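Local coordinates for membrane protein (Acinetobacter baumannii AB307-0294, PDB 5DL5) that forms a beta-barrel channel of the OprD porin family in the outer membrane and probably lets small solutes, including antibiotics, into the cell, at residues 340-345 with 349-354; 281-286 with 290-295; 167-172 with 177-182; 136-141 with 171-176; 261-264 with 268-271. All coordinates share one frame; numbering follows the deposited sequence.

Contact 1: 340-345 with 349-354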
# COMPACT_ATOMS: atom_id res chain seq x y z
N VAL A 340 8.24 10.23 18.12
CA VAL A 340 9.49 10.78 18.63
C VAL A 340 10.70 10.35 17.77
O VAL A 340 10.91 9.15 17.58
CB VAL A 340 9.77 10.27 20.03
CG1 VAL A 340 11.07 10.88 20.54
CG2 VAL A 340 8.56 10.55 20.88
N ASP A 341 11.51 11.35 17.41
CA ASP A 341 12.82 11.18 16.84
C ASP A 341 13.96 11.28 17.91
O ASP A 341 14.36 12.39 18.37
CB ASP A 341 13.00 12.15 15.67
CG ASP A 341 14.32 11.95 14.91
OD1 ASP A 341 15.31 11.32 15.41
OD2 ASP A 341 14.38 12.50 13.80
N PHE A 342 14.52 10.10 18.22
CA PHE A 342 15.51 9.95 19.27
C PHE A 342 16.86 10.47 18.91
O PHE A 342 17.64 10.72 19.83
CB PHE A 342 15.61 8.52 19.80
CG PHE A 342 14.52 8.16 20.73
CD1 PHE A 342 14.59 8.49 22.08
CD2 PHE A 342 13.41 7.58 20.27
CE1 PHE A 342 13.58 8.14 22.95
CE2 PHE A 342 12.36 7.28 21.11
CZ PHE A 342 12.43 7.55 22.45
N GLY A 343 17.10 10.75 17.64
CA GLY A 343 18.27 11.51 17.19
C GLY A 343 18.16 12.99 17.50
O GLY A 343 19.07 13.57 18.06
N LYS A 344 17.03 13.61 17.14
CA LYS A 344 16.84 15.04 17.44
C LYS A 344 16.84 15.27 18.89
O LYS A 344 17.27 16.30 19.36
CB LYS A 344 15.58 15.56 16.84
CG LYS A 344 15.78 15.79 15.38
CD LYS A 344 14.47 15.89 14.67
CE LYS A 344 14.72 16.51 13.32
NZ LYS A 344 13.42 16.51 12.60
N LEU A 345 16.35 14.30 19.61
CA LEU A 345 16.30 14.40 21.05
C LEU A 345 17.65 14.28 21.69
O LEU A 345 17.80 14.72 22.81
CB LEU A 345 15.38 13.33 21.59
CG LEU A 345 14.71 13.43 22.93
CD1 LEU A 345 13.74 14.62 22.99
CD2 LEU A 345 13.98 12.11 23.09
N PRO A 349 20.91 8.57 17.03
CA PRO A 349 20.47 8.95 15.69
C PRO A 349 19.96 7.71 14.94
O PRO A 349 20.43 6.55 15.16
CB PRO A 349 21.73 9.55 15.05
CG PRO A 349 22.60 9.92 16.17
CD PRO A 349 22.33 8.94 17.28
N GLY A 350 18.92 7.97 14.17
CA GLY A 350 18.19 6.98 13.48
C GLY A 350 17.24 6.09 14.23
O GLY A 350 16.68 5.19 13.59
N LEU A 351 17.03 6.30 15.54
CA LEU A 351 15.98 5.56 16.31
C LEU A 351 14.73 6.41 16.39
O LEU A 351 14.83 7.59 16.74
CB LEU A 351 16.51 5.19 17.71
CG LEU A 351 15.53 4.44 18.62
CD1 LEU A 351 15.33 3.04 18.13
CD2 LEU A 351 16.05 4.36 20.05
N ASN A 352 13.57 5.85 16.01
CA ASN A 352 12.26 6.52 16.01
C ASN A 352 11.21 5.65 16.68
O ASN A 352 11.24 4.40 16.55
CB ASN A 352 11.73 6.81 14.57
CG ASN A 352 12.62 7.74 13.79
OD1 ASN A 352 12.98 7.45 12.65
ND2 ASN A 352 12.96 8.89 14.35
N TRP A 353 10.23 6.28 17.31
CA TRP A 353 9.13 5.55 17.98
C TRP A 353 7.81 6.23 17.59
O TRP A 353 7.73 7.48 17.63
CB TRP A 353 9.35 5.51 19.50
CG TRP A 353 8.15 5.04 20.30
CD1 TRP A 353 7.41 3.91 20.06
CD2 TRP A 353 7.54 5.65 21.45
NE1 TRP A 353 6.42 3.79 20.98
CE2 TRP A 353 6.47 4.83 21.85
CE3 TRP A 353 7.84 6.80 22.22
CZ2 TRP A 353 5.61 5.16 22.95
CZ3 TRP A 353 6.97 7.14 23.32
CH2 TRP A 353 5.88 6.31 23.66
N THR A 354 6.84 5.42 17.21
CA THR A 354 5.51 5.87 16.87
C THR A 354 4.55 5.10 17.76
O THR A 354 4.69 3.84 17.94
CB THR A 354 5.13 5.60 15.38
OG1 THR A 354 5.78 6.56 14.60
CG2 THR A 354 3.60 5.91 15.14
O HOH W 1 16.92 9.97 14.00
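With chi1 at -77°, Phe342 has CG anti to its carbonyl carbon, and the ring lies alongside Leu351, both side chains pointing the same way. In Trp353 a chi1 of 168° sets CG opposite the backbone N and places the indole so that its CE3 lies 4.0 Å from Val340 CG2. Trp353 CB, whose position is set by the backbone, meets the Phe342 ring at the edge, 3.8 Å from Phe342 CE2. The CB atoms of Phe342 and Leu351 are 4.0 Å apart, and Leu351 O also lies at the ring's edge. One face of that ring receives Val340 CG1 near its rim, so a single branched residue serves two aromatics.

This is the end of the beta hairpin made by strands 332-341 and 351-365 of the porin barrel. Val340 and Trp353 form an antiparallel hydrogen-bonded pair, with Val340 N to Trp353 O 2.8 Å and Trp353 N to Val340 O 3.0 Å. A further bond follows from Phe342 N to Leu351 O, 2.9 Å. The indole NE1 is held by Asn379 on the next strand.

On the face of Asp341 and Asn352, carboxylate and amide run side by side with their planes 86° apart. Asp341 OD1 accepts from Gly343 N at 2.9 Å, an Asx turn that bends the chain as the strand ends, and it also takes a water that accepts from Gly350 N. Gly343, lacking a side chain, can bring its CA to 3.7 Å from Pro349 CA.

Contact 2: 281-286 with 290-295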
# COMPACT_ATOMS: atom_id res chain seq x y z
N SER A 281 -6.56 15.18 8.54
CA SER A 281 -5.53 15.00 9.54
C SER A 281 -4.86 16.30 9.77
O SER A 281 -4.85 17.15 8.87
CB SER A 281 -4.56 13.84 9.14
OG SER A 281 -3.68 14.39 8.22
N GLY A 282 -4.41 16.53 11.01
CA GLY A 282 -3.59 17.67 11.34
C GLY A 282 -2.43 17.17 12.19
O GLY A 282 -2.69 16.40 13.08
N THR A 283 -1.19 17.54 11.83
CA THR A 283 0.03 17.12 12.50
C THR A 283 0.74 18.34 12.96
O THR A 283 1.01 19.22 12.16
CB THR A 283 0.94 16.30 11.52
OG1 THR A 283 0.17 15.23 11.06
CG2 THR A 283 2.17 15.72 12.15
N TYR A 284 1.06 18.40 14.25
CA TYR A 284 1.85 19.47 14.77
C TYR A 284 3.18 18.87 15.04
O TYR A 284 3.22 17.89 15.75
CB TYR A 284 1.24 20.00 16.07
CG TYR A 284 2.14 20.91 16.85
CD1 TYR A 284 2.68 22.05 16.27
CD2 TYR A 284 2.48 20.63 18.16
CE1 TYR A 284 3.49 22.91 17.00
CE2 TYR A 284 3.24 21.52 18.92
CZ TYR A 284 3.76 22.66 18.32
OH TYR A 284 4.61 23.53 19.00
N ALA A 285 4.24 19.48 14.55
CA ALA A 285 5.59 18.97 14.74
C ALA A 285 6.44 20.07 15.27
O ALA A 285 6.31 21.24 14.94
CB ALA A 285 6.13 18.47 13.37
N THR A 286 7.20 19.72 16.27
CA THR A 286 8.09 20.64 16.89
C THR A 286 9.32 19.93 17.48
O THR A 286 9.23 18.99 18.32
CB THR A 286 7.40 21.46 17.99
OG1 THR A 286 8.31 22.42 18.53
CG2 THR A 286 6.90 20.57 19.12
N SER A 290 6.26 14.83 17.30
CA SER A 290 5.10 15.13 16.52
C SER A 290 3.81 14.56 17.10
O SER A 290 3.81 13.46 17.61
CB SER A 290 5.22 14.38 15.11
OG SER A 290 4.48 15.24 14.37
N VAL A 291 2.67 15.20 16.85
CA VAL A 291 1.39 14.59 17.30
C VAL A 291 0.45 14.80 16.16
O VAL A 291 0.39 15.89 15.62
CB VAL A 291 0.76 15.22 18.62
CG1 VAL A 291 -0.67 14.70 18.88
CG2 VAL A 291 1.59 14.86 19.82
N MET A 292 -0.28 13.77 15.81
CA MET A 292 -1.31 13.87 14.77
C MET A 292 -2.70 13.52 15.29
O MET A 292 -2.84 12.53 15.99
CB MET A 292 -0.97 12.94 13.56
CG MET A 292 -2.03 12.98 12.43
SD MET A 292 -1.66 11.81 11.14
CE MET A 292 -1.86 10.18 11.83
N LEU A 293 -3.73 14.23 14.83
CA LEU A 293 -5.13 13.85 15.07
C LEU A 293 -5.73 13.61 13.68
O LEU A 293 -5.46 14.39 12.75
CB LEU A 293 -5.99 14.91 15.81
CG LEU A 293 -5.56 15.30 17.21
CD1 LEU A 293 -6.33 16.49 17.77
CD2 LEU A 293 -5.51 14.06 18.16
N ALA A 294 -6.51 12.53 13.53
CA ALA A 294 -7.14 12.31 12.23
C ALA A 294 -8.52 11.75 12.44
O ALA A 294 -8.75 11.00 13.39
CB ALA A 294 -6.32 11.37 11.40
N TYR A 295 -9.41 12.07 11.50
CA TYR A 295 -10.78 11.55 11.45
C TYR A 295 -11.03 11.04 10.07
O TYR A 295 -10.59 11.66 9.11
CB TYR A 295 -11.77 12.71 11.79
CG TYR A 295 -13.19 12.34 11.64
CD1 TYR A 295 -13.87 11.64 12.66
CD2 TYR A 295 -13.88 12.63 10.47
CE1 TYR A 295 -15.20 11.22 12.48
CE2 TYR A 295 -15.20 12.23 10.26
CZ TYR A 295 -15.88 11.56 11.31
OH TYR A 295 -17.21 11.15 11.12
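Thr283 and Met292 face each other across a beta hairpin of the porin barrel, formed by strands 273-286 and 289-300, and their side chains cross obliquely. In the threonine a chi1 of -57° sets OG1 beside the backbone N and leaves CG2 anti to it. Thr283 OG1 comes to 3.4 Å from Met292 CG, while Thr283 CG2 is turned toward Ser290, one pair further along the opposite strand, 3.2 Å from Ser290 OG. Beyond CG the methionine bends at its last torsion, and Met292 SD passes 4.1 Å from Ser281 CB. These residues, with Ala285 and Ala294, share one face of the sheet; loop residues Pro319 and Asn320 lie against Ala294 there, consistent with the face turned to the barrel interior. Their pairs are non-hydrogen-bonded ones with close CA atoms, so Ser281 CB and Ala294 CB touch at 3.8 Å, where small groups fit.

The other face carries Tyr284 and Leu293, on the surface, with Val291 beside them, consistent with a barrel wall that meets lipid. Gly282, opposite Leu293, adds no bulk among them. The two backbones are joined by paired bonds at Gly282 with Leu293 and at Tyr284 with Val291. Gly282 N reaches Leu293 O at 3.0 Å, and Tyr284 N reaches Val291 O at 2.9 Å.

Tyr284 O is gripped twice. Val291 N meets it as part of the regular ladder, whereas Ser290 OG, held opposite its own backbone N, donates to it at 3.2 Å from a position 51° above the carbonyl plane.

Contact 3: 167-172 with 177-182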
# COMPACT_ATOMS: atom_id res chain seq x y z
N PHE A 167 -3.27 -1.62 -17.51
CA PHE A 167 -2.68 -2.87 -16.93
C PHE A 167 -3.55 -4.02 -17.14
O PHE A 167 -4.79 -3.90 -17.00
CB PHE A 167 -2.41 -2.59 -15.44
CG PHE A 167 -1.38 -1.52 -15.28
CD1 PHE A 167 -0.01 -1.85 -15.47
CD2 PHE A 167 -1.75 -0.18 -15.16
CE1 PHE A 167 0.97 -0.88 -15.45
CE2 PHE A 167 -0.75 0.81 -15.14
CZ PHE A 167 0.59 0.45 -15.30
N THR A 168 -2.95 -5.16 -17.51
CA THR A 168 -3.72 -6.37 -17.72
C THR A 168 -3.28 -7.55 -16.84
O THR A 168 -3.87 -8.62 -16.95
CB THR A 168 -3.61 -6.92 -19.22
OG1 THR A 168 -2.23 -6.98 -19.49
CG2 THR A 168 -4.34 -5.94 -20.19
N LYS A 169 -2.28 -7.39 -16.01
CA LYS A 169 -1.95 -8.47 -15.08
C LYS A 169 -1.64 -7.85 -13.74
O LYS A 169 -1.06 -6.75 -13.70
CB LYS A 169 -0.72 -9.31 -15.51
CG LYS A 169 -0.98 -10.08 -16.90
CD LYS A 169 0.26 -11.02 -17.10
CE LYS A 169 0.09 -11.86 -18.35
NZ LYS A 169 1.29 -12.79 -18.20
N ASP A 170 -1.95 -8.60 -12.70
CA ASP A 170 -1.62 -8.18 -11.32
C ASP A 170 -1.10 -9.39 -10.60
O ASP A 170 -1.75 -10.38 -10.58
CB ASP A 170 -2.90 -7.63 -10.69
CG ASP A 170 -2.74 -7.33 -9.16
OD1 ASP A 170 -1.63 -7.17 -8.68
OD2 ASP A 170 -3.76 -7.32 -8.48
N GLN A 171 0.12 -9.31 -10.11
CA GLN A 171 0.74 -10.46 -9.41
C GLN A 171 1.06 -10.05 -7.94
O GLN A 171 2.02 -9.33 -7.68
CB GLN A 171 2.08 -10.88 -10.12
CG GLN A 171 2.66 -12.17 -9.44
CD GLN A 171 3.92 -12.79 -10.13
OE1 GLN A 171 4.59 -12.17 -10.85
NE2 GLN A 171 4.23 -13.95 -9.80
N MET A 172 0.21 -10.51 -7.02
CA MET A 172 0.34 -10.12 -5.63
C MET A 172 1.53 -10.86 -4.99
O MET A 172 2.07 -11.84 -5.54
CB MET A 172 -0.93 -10.42 -4.83
CG MET A 172 -1.57 -9.15 -4.29
SD MET A 172 -0.51 -8.30 -3.11
CE MET A 172 -0.68 -9.41 -1.69
N ASN A 177 1.70 -17.37 -9.83
CA ASN A 177 1.10 -17.12 -11.16
C ASN A 177 1.29 -15.68 -11.44
O ASN A 177 1.20 -14.85 -10.49
CB ASN A 177 -0.39 -17.44 -11.05
CG ASN A 177 -1.10 -17.53 -12.41
OD1 ASN A 177 -1.50 -16.52 -13.06
ND2 ASN A 177 -1.33 -18.79 -12.82
N THR A 178 1.48 -15.33 -12.71
CA THR A 178 1.74 -13.94 -13.08
C THR A 178 0.47 -13.05 -13.14
O THR A 178 0.58 -11.89 -13.21
CB THR A 178 2.44 -13.91 -14.43
OG1 THR A 178 1.60 -14.62 -15.35
CG2 THR A 178 3.75 -14.74 -14.35
N ASP A 179 -0.72 -13.60 -13.10
CA ASP A 179 -1.91 -12.81 -13.08
C ASP A 179 -2.83 -13.37 -11.97
O ASP A 179 -3.73 -14.24 -12.19
CB ASP A 179 -2.61 -12.81 -14.45
CG ASP A 179 -3.67 -11.71 -14.56
OD1 ASP A 179 -3.70 -10.84 -13.66
OD2 ASP A 179 -4.50 -11.65 -15.53
N ALA A 180 -2.53 -12.92 -10.75
CA ALA A 180 -3.25 -13.42 -9.52
C ALA A 180 -3.13 -12.46 -8.38
O ALA A 180 -2.05 -12.18 -7.90
CB ALA A 180 -2.81 -14.86 -9.11
N ASP A 181 -4.25 -11.88 -7.98
CA ASP A 181 -4.29 -10.92 -6.85
C ASP A 181 -4.30 -11.72 -5.55
O ASP A 181 -4.01 -12.92 -5.58
CB ASP A 181 -5.51 -9.98 -7.05
CG ASP A 181 -6.88 -10.62 -6.74
OD1 ASP A 181 -7.03 -11.84 -6.42
OD2 ASP A 181 -7.88 -9.85 -6.80
N ALA A 182 -4.63 -11.09 -4.42
CA ALA A 182 -4.48 -11.70 -3.08
C ALA A 182 -5.47 -12.82 -2.99
O ALA A 182 -5.26 -13.74 -2.19
CB ALA A 182 -4.78 -10.70 -1.92
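Asp179 packs against Lys169 from its first side-chain atom: Asp179 CB lies 4.0 Å from Lys169 CG. Its carboxylate carbon, CG, then approaches the lysine backbone, 3.7 Å from Lys169 CA. At the tip the two oxygens have different tasks. OD1 accepts the N-H of Asp170 at 3.0 Å, met from above the carboxylate plane, and also takes the backbone N of Leu187; OD2 passes beside Thr168 O. A chi1 of -165° carries the carboxylate across to the strand, where OD1 takes an N-H that a carbonyl would meet in a regular ladder, just past the classic beta bulge in which Thr168 and Lys169 both face Thr148.

From there the main chains take over. Ala180 N donates to Asp170 O at 2.7 Å, and Met172 N to Ala180 O at 2.9 Å, a single bridge that fastens the loop after strand 160-171 back onto the end of this barrel strand. An Asx turn, Asn177 OD1 accepting from Asp179 N, brings the returning chain round. The extended Lys169 runs beside Thr178, where its NZ makes a weak bond to OG1.

Asp170 OD2 sits 5.1 Å from Asp181 OD2, their planes almost perpendicular. The backbone N-H groups of Ala310 and Arg185 bond to Asp181 and probably favour its charged form, whereas the closeness of Glu145 may raise the proton affinity of Asp170 or of Glu145 itself.

Contact 4: 136-141 with 171-176. With C8E ((hydroxyethyloxy)tri(ethyloxy)octane), chain B.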
# COMPACT_ATOMS: atom_id res chain seq x y z
N ALA A 136 -2.11 0.71 -6.19
CA ALA A 136 -0.82 0.77 -5.56
C ALA A 136 -0.37 -0.70 -5.20
O ALA A 136 -1.14 -1.48 -4.54
CB ALA A 136 -0.88 1.64 -4.30
N SER A 137 0.84 -1.00 -5.61
CA SER A 137 1.50 -2.24 -5.23
C SER A 137 1.74 -2.35 -3.77
O SER A 137 2.31 -1.45 -3.11
CB SER A 137 2.84 -2.35 -5.97
OG SER A 137 2.57 -2.65 -7.31
N ASN A 138 1.33 -3.45 -3.24
CA ASN A 138 1.89 -3.90 -1.92
C ASN A 138 3.40 -3.78 -1.82
O ASN A 138 4.14 -4.31 -2.63
CB ASN A 138 1.64 -5.41 -1.68
CG ASN A 138 1.90 -5.83 -0.21
OD1 ASN A 138 1.82 -5.01 0.73
ND2 ASN A 138 2.21 -7.09 -0.01
N THR A 139 3.86 -3.10 -0.81
CA THR A 139 5.24 -3.17 -0.46
C THR A 139 5.36 -3.38 1.07
O THR A 139 6.43 -3.16 1.57
CB THR A 139 6.02 -1.86 -0.85
OG1 THR A 139 5.49 -0.81 -0.08
CG2 THR A 139 5.87 -1.48 -2.39
N GLY A 140 4.32 -3.83 1.78
CA GLY A 140 4.42 -3.98 3.28
C GLY A 140 4.54 -5.44 3.76
O GLY A 140 4.20 -5.75 4.93
N ARG A 141 4.85 -6.36 2.85
CA ARG A 141 5.04 -7.81 3.19
C ARG A 141 6.42 -8.23 2.77
O ARG A 141 7.37 -7.44 3.00
CB ARG A 141 3.90 -8.75 2.66
CG ARG A 141 2.53 -8.37 3.21
CD ARG A 141 2.36 -8.56 4.70
NE ARG A 141 0.98 -8.29 5.08
CZ ARG A 141 0.48 -7.08 5.32
NH1 ARG A 141 1.25 -6.00 5.23
NH2 ARG A 141 -0.83 -6.93 5.60
N GLN A 171 0.12 -9.31 -10.11
CA GLN A 171 0.74 -10.46 -9.41
C GLN A 171 1.06 -10.05 -7.94
O GLN A 171 2.02 -9.33 -7.68
CB GLN A 171 2.08 -10.88 -10.12
CG GLN A 171 2.66 -12.17 -9.44
CD GLN A 171 3.92 -12.79 -10.13
OE1 GLN A 171 4.59 -12.17 -10.85
NE2 GLN A 171 4.23 -13.95 -9.80
N MET A 172 0.21 -10.51 -7.02
CA MET A 172 0.34 -10.12 -5.63
C MET A 172 1.53 -10.86 -4.99
O MET A 172 2.07 -11.84 -5.54
CB MET A 172 -0.93 -10.42 -4.83
CG MET A 172 -1.57 -9.15 -4.29
SD MET A 172 -0.51 -8.30 -3.11
CE MET A 172 -0.68 -9.41 -1.69
N SER A 173 1.95 -10.30 -3.87
CA SER A 173 3.19 -10.74 -3.21
C SER A 173 3.29 -12.21 -2.86
O SER A 173 4.36 -12.78 -2.87
CB SER A 173 3.31 -9.91 -1.90
OG SER A 173 3.30 -8.53 -2.27
N ASP A 174 2.15 -12.85 -2.59
CA ASP A 174 2.07 -14.24 -2.20
C ASP A 174 1.54 -15.17 -3.28
O ASP A 174 0.95 -16.25 -2.96
CB ASP A 174 1.17 -14.34 -0.94
CG ASP A 174 -0.31 -13.98 -1.22
OD1 ASP A 174 -0.63 -13.27 -2.21
OD2 ASP A 174 -1.18 -14.46 -0.45
N GLN A 175 1.70 -14.73 -4.53
CA GLN A 175 1.25 -15.49 -5.64
C GLN A 175 2.45 -15.78 -6.58
O GLN A 175 3.25 -14.87 -6.86
CB GLN A 175 0.14 -14.71 -6.43
CG GLN A 175 -1.04 -14.23 -5.58
CD GLN A 175 -1.90 -15.38 -5.14
OE1 GLN A 175 -2.07 -16.31 -5.88
NE2 GLN A 175 -2.39 -15.34 -3.90
N ILE A 176 2.47 -17.02 -7.08
CA ILE A 176 3.46 -17.51 -8.12
C ILE A 176 3.00 -17.26 -9.58
O ILE A 176 3.81 -17.01 -10.45
CB ILE A 176 3.62 -19.08 -7.98
CG1 ILE A 176 4.05 -19.44 -6.56
CG2 ILE A 176 4.49 -19.70 -9.07
CD1 ILE A 176 5.22 -18.62 -6.13
C6 C8E B . -4.87 -16.37 1.99
C7 C8E B . -4.01 -16.12 3.26
C8 C8E B . -4.78 -16.10 4.61
O9 C8E B . -4.25 -15.15 5.60
C10 C8E B . -5.31 -14.26 5.94
C11 C8E B . -5.36 -13.10 4.93
O12 C8E B . -6.02 -11.97 5.46
C13 C8E B . -5.44 -11.34 6.61
C14 C8E B . -4.56 -10.19 6.20
O15 C8E B . -4.82 -8.97 6.88
C16 C8E B . -6.16 -8.44 6.87
C17 C8E B . -5.96 -6.92 6.89
O18 C8E B . -4.68 -6.69 7.58
C19 C8E B . -3.90 -5.61 7.05
C20 C8E B . -2.70 -5.41 7.95
O21 C8E B . -1.91 -4.19 7.78
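Neither backbone is regular where Asn138 and Ser173 approach, their CA atoms 7.1 Å apart. Residues 172-175 form a type I beta turn, closed by Gln175 N to Met172 O at 3.1 Å, and this presents Ser173 at the head of the bend. Opposite it the chain makes an Asx turn: Asn138 OD1 accepts from Gly140 N at 3.0 Å, the donor standing well above the carbonyl plane.

The amide of Asn138 thus works at both ends. While OD1 shapes its own loop, Asn138 ND2 donates across to Ser173 OG at 2.9 Å, with the hydroxyl oxygen lying 20° out of the amide plane. A chi1 of -166° puts CG anti to the backbone N and extends the amide toward the serine. Ser173 OG is in turn bonded to Val143 O, so this buried hydroxyl has a partner in each direction. Beside the bond, Met172 SD rests 3.9 Å from Asn138 CB; Ser173 N makes a weak bond to that sulfur. Asparagine and serine suit a place where short polar groups must satisfy one another out of solvent.

Arg141 curls back, giving NH1 to Gly140 O at 3.0 Å and NE to Asn92 O. Arg141 NH2 makes a close approach, 3.4 Å, to C20 of the detergent C8E, which is hydrogen-bonded to Arg420 and Arg41, a cluster that recalls the arginines lining the channels of OprD porins.

The centre of the contact lies about 9 Å from the centre of the chain, inside the barrel, where the loop between strands 135-136 and 146-148 meets the one leading from strand 160-171 to strand 190-200.

Contact 5: 261-264 with 268-271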
# COMPACT_ATOMS: atom_id res chain seq x y z
N PRO A 261 -28.73 -13.71 -3.20
CA PRO A 261 -28.87 -14.78 -2.20
C PRO A 261 -27.60 -15.37 -1.80
O PRO A 261 -27.45 -15.79 -0.66
CB PRO A 261 -29.73 -15.86 -2.94
CG PRO A 261 -30.63 -15.03 -3.85
CD PRO A 261 -29.78 -13.79 -4.23
N ASN A 262 -26.68 -15.42 -2.75
CA ASN A 262 -25.46 -16.11 -2.61
C ASN A 262 -24.29 -15.25 -2.18
O ASN A 262 -23.17 -15.76 -2.01
CB ASN A 262 -25.19 -16.75 -3.98
CG ASN A 262 -24.15 -17.84 -3.91
OD1 ASN A 262 -23.96 -18.46 -2.88
ND2 ASN A 262 -23.46 -18.07 -5.01
N TYR A 263 -24.53 -13.96 -1.97
CA TYR A 263 -23.49 -12.96 -1.62
C TYR A 263 -22.56 -13.40 -0.47
O TYR A 263 -21.30 -13.25 -0.50
CB TYR A 263 -24.18 -11.63 -1.20
CG TYR A 263 -23.26 -10.54 -0.83
CD1 TYR A 263 -22.46 -9.92 -1.83
CD2 TYR A 263 -23.07 -10.13 0.52
CE1 TYR A 263 -21.57 -8.94 -1.52
CE2 TYR A 263 -22.23 -9.10 0.82
CZ TYR A 263 -21.46 -8.51 -0.20
OH TYR A 263 -20.60 -7.49 0.05
N ALA A 264 -23.25 -13.92 0.53
CA ALA A 264 -22.78 -14.74 1.66
C ALA A 264 -21.63 -15.63 1.36
O ALA A 264 -20.68 -15.71 2.10
CB ALA A 264 -24.00 -15.63 2.13
N ILE A 268 -20.45 -11.67 -4.41
CA ILE A 268 -20.94 -10.96 -5.53
C ILE A 268 -22.28 -10.35 -5.22
O ILE A 268 -23.26 -11.04 -5.12
CB ILE A 268 -20.99 -11.90 -6.79
CG1 ILE A 268 -19.57 -12.23 -7.23
CG2 ILE A 268 -21.77 -11.28 -7.97
CD1 ILE A 268 -19.62 -13.16 -8.43
N ALA A 269 -22.36 -9.02 -5.13
CA ALA A 269 -23.63 -8.40 -4.79
C ALA A 269 -24.70 -8.48 -5.87
O ALA A 269 -25.89 -8.37 -5.52
CB ALA A 269 -23.46 -6.93 -4.38
N GLY A 270 -24.31 -8.58 -7.15
CA GLY A 270 -25.28 -8.59 -8.20
C GLY A 270 -25.92 -7.22 -8.40
O GLY A 270 -26.77 -7.11 -9.22
N GLU A 271 -25.55 -6.19 -7.66
CA GLU A 271 -25.84 -4.84 -8.14
C GLU A 271 -24.73 -3.92 -7.70
O GLU A 271 -23.87 -4.33 -6.88
CB GLU A 271 -27.17 -4.33 -7.62
CG GLU A 271 -27.23 -4.13 -6.15
CD GLU A 271 -28.66 -3.73 -5.70
OE1 GLU A 271 -29.62 -4.40 -6.14
OE2 GLU A 271 -28.79 -2.76 -4.90
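The Tyr263 ring meets the opposite chain with its edge. At that edge, near the ring plane, lies the peptide group joining Ile268 to Ala269: Tyr263 CD1 is 3.4 Å from Ile268 C and equally 3.4 Å from Ala269 N. The next ring atom along the same edge, Tyr263 CE1, touches the methyl of Ala269, 4.0 Å from Ala269 CB. The contact is therefore between the rim of an aromatic and a flat backbone unit, with no hydrogen bond between the two segments, and it rests on close van der Waals packing. Alanine is well placed here, since its short side chain leaves the peptide within reach of the ring. Ile268, by contrast, directs CB away from the tyrosine and offers its main chain alone.

Tyr263 begins the short helix 263-266, which lies in the long connection between barrel strands 233-246 and 273-286. The chain leaves that helix and doubles back past the ring on its way to the second strand, bringing the CA atoms of Tyr263 and Ile268 to 5.1 Å.

What sends the ring there is a chi1 of -179°, which holds CG opposite the backbone N. The hydroxyl at its far end is bonded to Thr252 OG1 and accepts from Ala255 N, both from an earlier part of the same connection. Arg366 also packs on the side chain. Tyrosine suits this buried position because its ring edge packs on the Ile268-Ala269 peptide while its OH bonds to Thr252 and Ala255.

How the contacts relate
From the N terminus, contact 4 comes first: its segments, 136-141 and 171-176, close a loop spanning several barrel strands and bring two inward-folded connections together. Contact 3 overlaps its end, sharing Gln171 and Met172, so the two loops cross along the chain; Gln175 packs against Ala180 and Asp181 where they touch. The remaining contacts follow in series, and none encloses another. Contact 5 shapes the connection leading into strand 273-286, contact 2 joins that strand to 289-300, and contact 1 closes the hairpin after strand 332-341, the neighbour of 289-300. Contacts 1 and 2 thus belong to adjoining hairpins, their centres about 17 Å apart, across the barrel from contact 3.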